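Local coordinates for CRISPR system CMR subunit Cmr7 1 (Sulfolobus solfataricus, PDB 2X5Q), which is a subunit of the CMR ribonucleoprotein complex, which belongs to the CRISPR antiviral defence of this archaeon, and possibly works there as a homodimer, at residues W8-I16 and I36-Q47. Numbering follows the deposited sequence.
Sequences WEEQVFLPI and IEYNQNGQHVSQ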
loop_
_atom_site.group_PDB
_atom_site.type_symbol
_atom_site.label_atom_id
_atom_site.label_comp_id
_atom_site.label_asym_id
_atom_site.label_seq_id
_atom_site.Cartn_x
_atom_site.Cartn_y
_atom_site.Cartn_z
ATOM N N TRP A 8 5.603 -5.408 -22.695
ATOM C CA TRP A 8 6.624 -4.568 -22.008
ATOM C C TRP A 8 7.737 -5.441 -21.434
ATOM O O TRP A 8 7.473 -6.478 -20.807
ATOM C CB TRP A 8 5.990 -3.759 -20.869
ATOM C CG TRP A 8 5.238 -2.554 -21.320
ATOM C CD1 TRP A 8 3.879 -2.390 -21.328
ATOM C CD2 TRP A 8 5.793 -1.325 -21.819
ATOM N NE1 TRP A 8 3.554 -1.139 -21.809
ATOM C CE2 TRP A 8 4.708 -0.465 -22.114
ATOM C CE3 TRP A 8 7.098 -0.872 -22.056
ATOM C CZ2 TRP A 8 4.890 0.821 -22.639
ATOM C CZ3 TRP A 8 7.277 0.410 -22.567
ATOM C CH2 TRP A 8 6.178 1.238 -22.857
ATOM N N GLU A 9 8.975 -5.022 -21.653
ATOM C CA GLU A 9 10.107 -5.548 -20.900
ATOM C C GLU A 9 9.870 -5.326 -19.402
ATOM O O GLU A 9 9.183 -4.376 -19.016
ATOM C CB GLU A 9 11.394 -4.856 -21.333
ATOM C CG GLU A 9 11.807 -5.231 -22.746
ATOM C CD GLU A 9 13.023 -4.479 -23.273
ATOM O OE1 GLU A 9 13.461 -3.488 -22.647
ATOM O OE2 GLU A 9 13.543 -4.905 -24.334
ATOM N N GLU A 10 10.433 -6.195 -18.563
ATOM C CA GLU A 10 10.349 -6.005 -17.116
ATOM C C GLU A 10 10.937 -4.646 -16.729
ATOM O O GLU A 10 11.978 -4.233 -17.258
ATOM C CB GLU A 10 11.059 -7.133 -16.348
ATOM C CG GLU A 10 10.288 -8.472 -16.361
ATOM C CD GLU A 10 10.760 -9.476 -15.299
ATOM O OE1 GLU A 10 10.229 -10.607 -15.289
ATOM O OE2 GLU A 10 11.640 -9.142 -14.469
ATOM N N GLN A 11 10.264 -3.954 -15.816
ATOM C CA GLN A 11 10.680 -2.614 -15.394
ATOM C C GLN A 11 11.167 -2.589 -13.949
ATOM O O GLN A 11 10.928 -3.517 -13.192
ATOM C CB GLN A 11 9.523 -1.628 -15.562
ATOM C CG GLN A 11 8.882 -1.694 -16.971
ATOM C CD GLN A 11 9.640 -0.878 -18.006
ATOM O OE1 GLN A 11 9.864 0.310 -17.820
ATOM N NE2 GLN A 11 10.009 -1.510 -19.122
ATOM N N VAL A 12 11.869 -1.518 -13.597
ATOM C CA VAL A 12 12.257 -1.248 -12.221
ATOM C C VAL A 12 11.769 0.160 -11.877
ATOM O O VAL A 12 11.848 1.055 -12.699
ATOM C CB VAL A 12 13.794 -1.378 -11.997
ATOM C CG1 VAL A 12 14.570 -0.396 -12.862
ATOM C CG2 VAL A 12 14.153 -1.179 -10.526
ATOM N N PHE A 13 11.219 0.324 -10.683
ATOM C CA PHE A 13 10.856 1.652 -10.150
ATOM C C PHE A 13 12.082 2.350 -9.641
ATOM O O PHE A 13 12.740 1.879 -8.694
ATOM C CB PHE A 13 9.833 1.498 -9.018
ATOM C CG PHE A 13 9.362 2.799 -8.401
ATOM C CD1 PHE A 13 8.512 3.655 -9.099
ATOM C CD2 PHE A 13 9.730 3.146 -7.104
ATOM C CE1 PHE A 13 8.045 4.837 -8.508
ATOM C CE2 PHE A 13 9.261 4.344 -6.498
ATOM C CZ PHE A 13 8.428 5.169 -7.194
ATOM N N LEU A 14 12.385 3.487 -10.256
ATOM C CA LEU A 14 13.505 4.315 -9.834
ATOM C C LEU A 14 12.907 5.477 -9.057
ATOM O O LEU A 14 12.319 6.376 -9.661
ATOM C CB LEU A 14 14.288 4.782 -11.070
ATOM C CG LEU A 14 15.593 5.572 -10.972
ATOM C CD1 LEU A 14 16.258 5.622 -12.349
ATOM C CD2 LEU A 14 15.404 6.967 -10.460
ATOM N N PRO A 15 13.016 5.451 -7.713
ATOM C CA PRO A 15 12.599 6.620 -6.934
ATOM C C PRO A 15 13.426 7.847 -7.269
ATOM O O PRO A 15 14.661 7.763 -7.331
ATOM C CB PRO A 15 12.854 6.207 -5.467
ATOM C CG PRO A 15 13.020 4.741 -5.480
ATOM C CD PRO A 15 13.533 4.375 -6.853
ATOM N N ILE A 16 12.764 8.981 -7.485
ATOM C CA ILE A 16 13.477 10.237 -7.707
ATOM C C ILE A 16 13.500 11.034 -6.394
ATOM O O ILE A 16 12.478 11.609 -5.982
ATOM C CB ILE A 16 12.821 11.040 -8.844
ATOM C CG1 ILE A 16 12.755 10.191 -10.122
ATOM C CG2 ILE A 16 13.569 12.359 -9.111
ATOM C CD1 ILE A 16 14.100 9.817 -10.696
ATOM N N ILE A 36 20.385 0.324 -8.802
ATOM C CA ILE A 36 19.579 -0.087 -9.940
ATOM C C ILE A 36 20.436 -0.017 -11.209
ATOM O O ILE A 36 21.271 0.867 -11.350
ATOM C CB ILE A 36 18.333 0.823 -10.032
ATOM C CG1 ILE A 36 17.321 0.392 -8.965
ATOM C CG2 ILE A 36 17.697 0.797 -11.430
ATOM C CD1 ILE A 36 16.072 1.260 -8.904
ATOM N N GLU A 37 20.272 -0.995 -12.089
ATOM C CA GLU A 37 20.879 -0.981 -13.410
ATOM C C GLU A 37 19.754 -0.755 -14.402
ATOM O O GLU A 37 18.640 -1.212 -14.188
ATOM C CB GLU A 37 21.557 -2.319 -13.689
ATOM C CG GLU A 37 22.347 -2.366 -14.987
ATOM C CD GLU A 37 22.890 -3.750 -15.314
ATOM O OE1 GLU A 37 22.100 -4.716 -15.385
ATOM O OE2 GLU A 37 24.111 -3.857 -15.539
ATOM N N TYR A 38 20.019 -0.031 -15.473
ATOM C CA TYR A 38 19.023 0.116 -16.528
ATOM C C TYR A 38 19.606 -0.368 -17.850
ATOM O O TYR A 38 20.833 -0.393 -18.063
ATOM C CB TYR A 38 18.522 1.548 -16.622
ATOM C CG TYR A 38 19.601 2.500 -17.019
ATOM C CD1 TYR A 38 19.878 2.725 -18.360
ATOM C CD2 TYR A 38 20.382 3.149 -16.057
ATOM C CE1 TYR A 38 20.881 3.567 -18.740
ATOM C CE2 TYR A 38 21.411 4.000 -16.437
ATOM C CZ TYR A 38 21.648 4.200 -17.782
ATOM O OH TYR A 38 22.643 5.025 -18.203
ATOM N N ASN A 39 18.709 -0.788 -18.725
ATOM C CA ASN A 39 19.106 -1.293 -20.019
ATOM C C ASN A 39 19.137 -0.099 -20.970
ATOM O O ASN A 39 18.106 0.525 -21.226
ATOM C CB ASN A 39 18.131 -2.380 -20.464
ATOM C CG ASN A 39 18.095 -3.576 -19.490
ATOM O OD1 ASN A 39 19.140 -4.119 -19.115
ATOM N ND2 ASN A 39 16.887 -4.000 -19.102
ATOM N N GLN A 40 20.332 0.248 -21.447
ATOM C CA GLN A 40 20.513 1.433 -22.290
ATOM C C GLN A 40 19.648 1.358 -23.555
ATOM O O GLN A 40 19.173 2.372 -24.043
ATOM C CB GLN A 40 21.996 1.635 -22.667
ATOM C CG GLN A 40 22.319 3.013 -23.245
ATOM C CD GLN A 40 21.986 4.161 -22.294
ATOM O OE1 GLN A 40 22.624 4.320 -21.251
ATOM N NE2 GLN A 40 20.993 4.975 -22.658
ATOM N N ASN A 41 19.445 0.153 -24.081
ATOM C CA ASN A 41 18.588 -0.029 -25.242
ATOM C C ASN A 41 17.269 -0.715 -24.906
ATOM O O ASN A 41 16.632 -1.273 -25.793
ATOM C CB ASN A 41 19.335 -0.820 -26.321
ATOM C CG ASN A 41 20.636 -0.154 -26.727
ATOM O OD1 ASN A 41 21.701 -0.759 -26.663
ATOM N ND2 ASN A 41 20.553 1.101 -27.128
ATOM N N GLY A 42 16.849 -0.665 -23.643
ATOM C CA GLY A 42 15.576 -1.259 -23.243
ATOM C C GLY A 42 14.421 -0.315 -23.518
ATOM O O GLY A 42 14.640 0.875 -23.753
ATOM N N GLN A 43 13.197 -0.846 -23.500
ATOM C CA GLN A 43 11.989 -0.044 -23.709
ATOM C C GLN A 43 11.468 0.367 -22.342
ATOM O O GLN A 43 11.088 -0.472 -21.540
ATOM C CB GLN A 43 10.914 -0.783 -24.547
ATOM C CG GLN A 43 10.266 -2.051 -23.927
ATOM C CD GLN A 43 9.433 -2.872 -24.936
ATOM O OE1 GLN A 43 9.800 -4.001 -25.305
ATOM N NE2 GLN A 43 8.322 -2.296 -25.393
ATOM N N HIS A 44 11.495 1.669 -22.078
ATOM C CA HIS A 44 11.121 2.216 -20.773
ATOM C C HIS A 44 9.669 2.685 -20.803
ATOM O O HIS A 44 9.233 3.311 -21.769
ATOM C CB HIS A 44 12.025 3.399 -20.430
ATOM C CG HIS A 44 13.487 3.124 -20.630
ATOM N ND1 HIS A 44 14.130 2.053 -20.048
ATOM C CD2 HIS A 44 14.433 3.793 -21.336
ATOM C CE1 HIS A 44 15.408 2.068 -20.388
ATOM N NE2 HIS A 44 15.621 3.118 -21.164
ATOM N N VAL A 45 8.932 2.398 -19.732
ATOM C CA VAL A 45 7.556 2.859 -19.588
ATOM C C VAL A 45 7.512 4.370 -19.447
ATOM O O VAL A 45 6.746 5.043 -20.151
ATOM C CB VAL A 45 6.871 2.169 -18.394
ATOM C CG1 VAL A 45 5.646 2.943 -17.921
ATOM C CG2 VAL A 45 6.530 0.693 -18.754
ATOM N N SER A 46 8.323 4.910 -18.531
ATOM C CA SER A 46 8.499 6.355 -18.424
ATOM C C SER A 46 9.279 6.860 -19.629
ATOM O O SER A 46 10.248 6.231 -20.066
ATOM C CB SER A 46 9.206 6.734 -17.133
ATOM O OG SER A 46 8.469 6.300 -16.004
ATOM N N GLN A 47 8.845 8.000 -20.164
ATOM C CA GLN A 47 9.325 8.493 -21.453
ATOM C C GLN A 47 9.586 9.995 -21.409
ATOM O O GLN A 47 8.891 10.728 -20.712
ATOM C CB GLN A 47 8.291 8.176 -22.551
ATOM C CG GLN A 47 8.187 6.670 -22.903
ATOM C CD GLN A 47 6.851 6.280 -23.535
ATOM O OE1 GLN A 47 6.382 6.940 -24.474
ATOM N NE2 GLN A 47 6.234 5.198 -23.030
#
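Both ends of the Q11 side-chain amide hydrogen-bond to the backbone of the loop 39-46. NE2 of Q11 gives one hydrogen to O of Q43 (2.8 Å), in that carbonyl's plane, and its second to O of E9, while OE1 of Q11 accepts a hydrogen bond from N of V45 (3.0 Å) from above the amide plane. A carboxamide suits the place, since it carries a donor and an acceptor on one flat group, and the three bonds hold the buried amide's rotation; the bend at chi2 (-83°) turns it toward the loop. V45 continues the packing: its CG2 lies over one face of the W8 six-membered ring, 3.7 Å from the centroid, a CH-pi contact, while W8 NE1 bonds to O of H115. Farther along, V12 and I36 join two different sheets: strand 11-15 sits between strands 80-86 and 117-123, whereas strand 35-38 belongs to a four-stranded antiparallel sheet. Branched aliphatic side chains suit this buried interface, V12 CG2 meeting I36 CD1 at 3.5 Å. At the partly exposed edge, beyond the type I turn from N39 to G42, E9 keeps one firm bond: its carboxylate OE1, shared with S87 OG, accepts a hydrogen bond from N of Q43 (2.8 Å). Looser is the exposed Q43 side chain, which merely lies across E9 CG, its NE2 3.8 Å from W8 CE3.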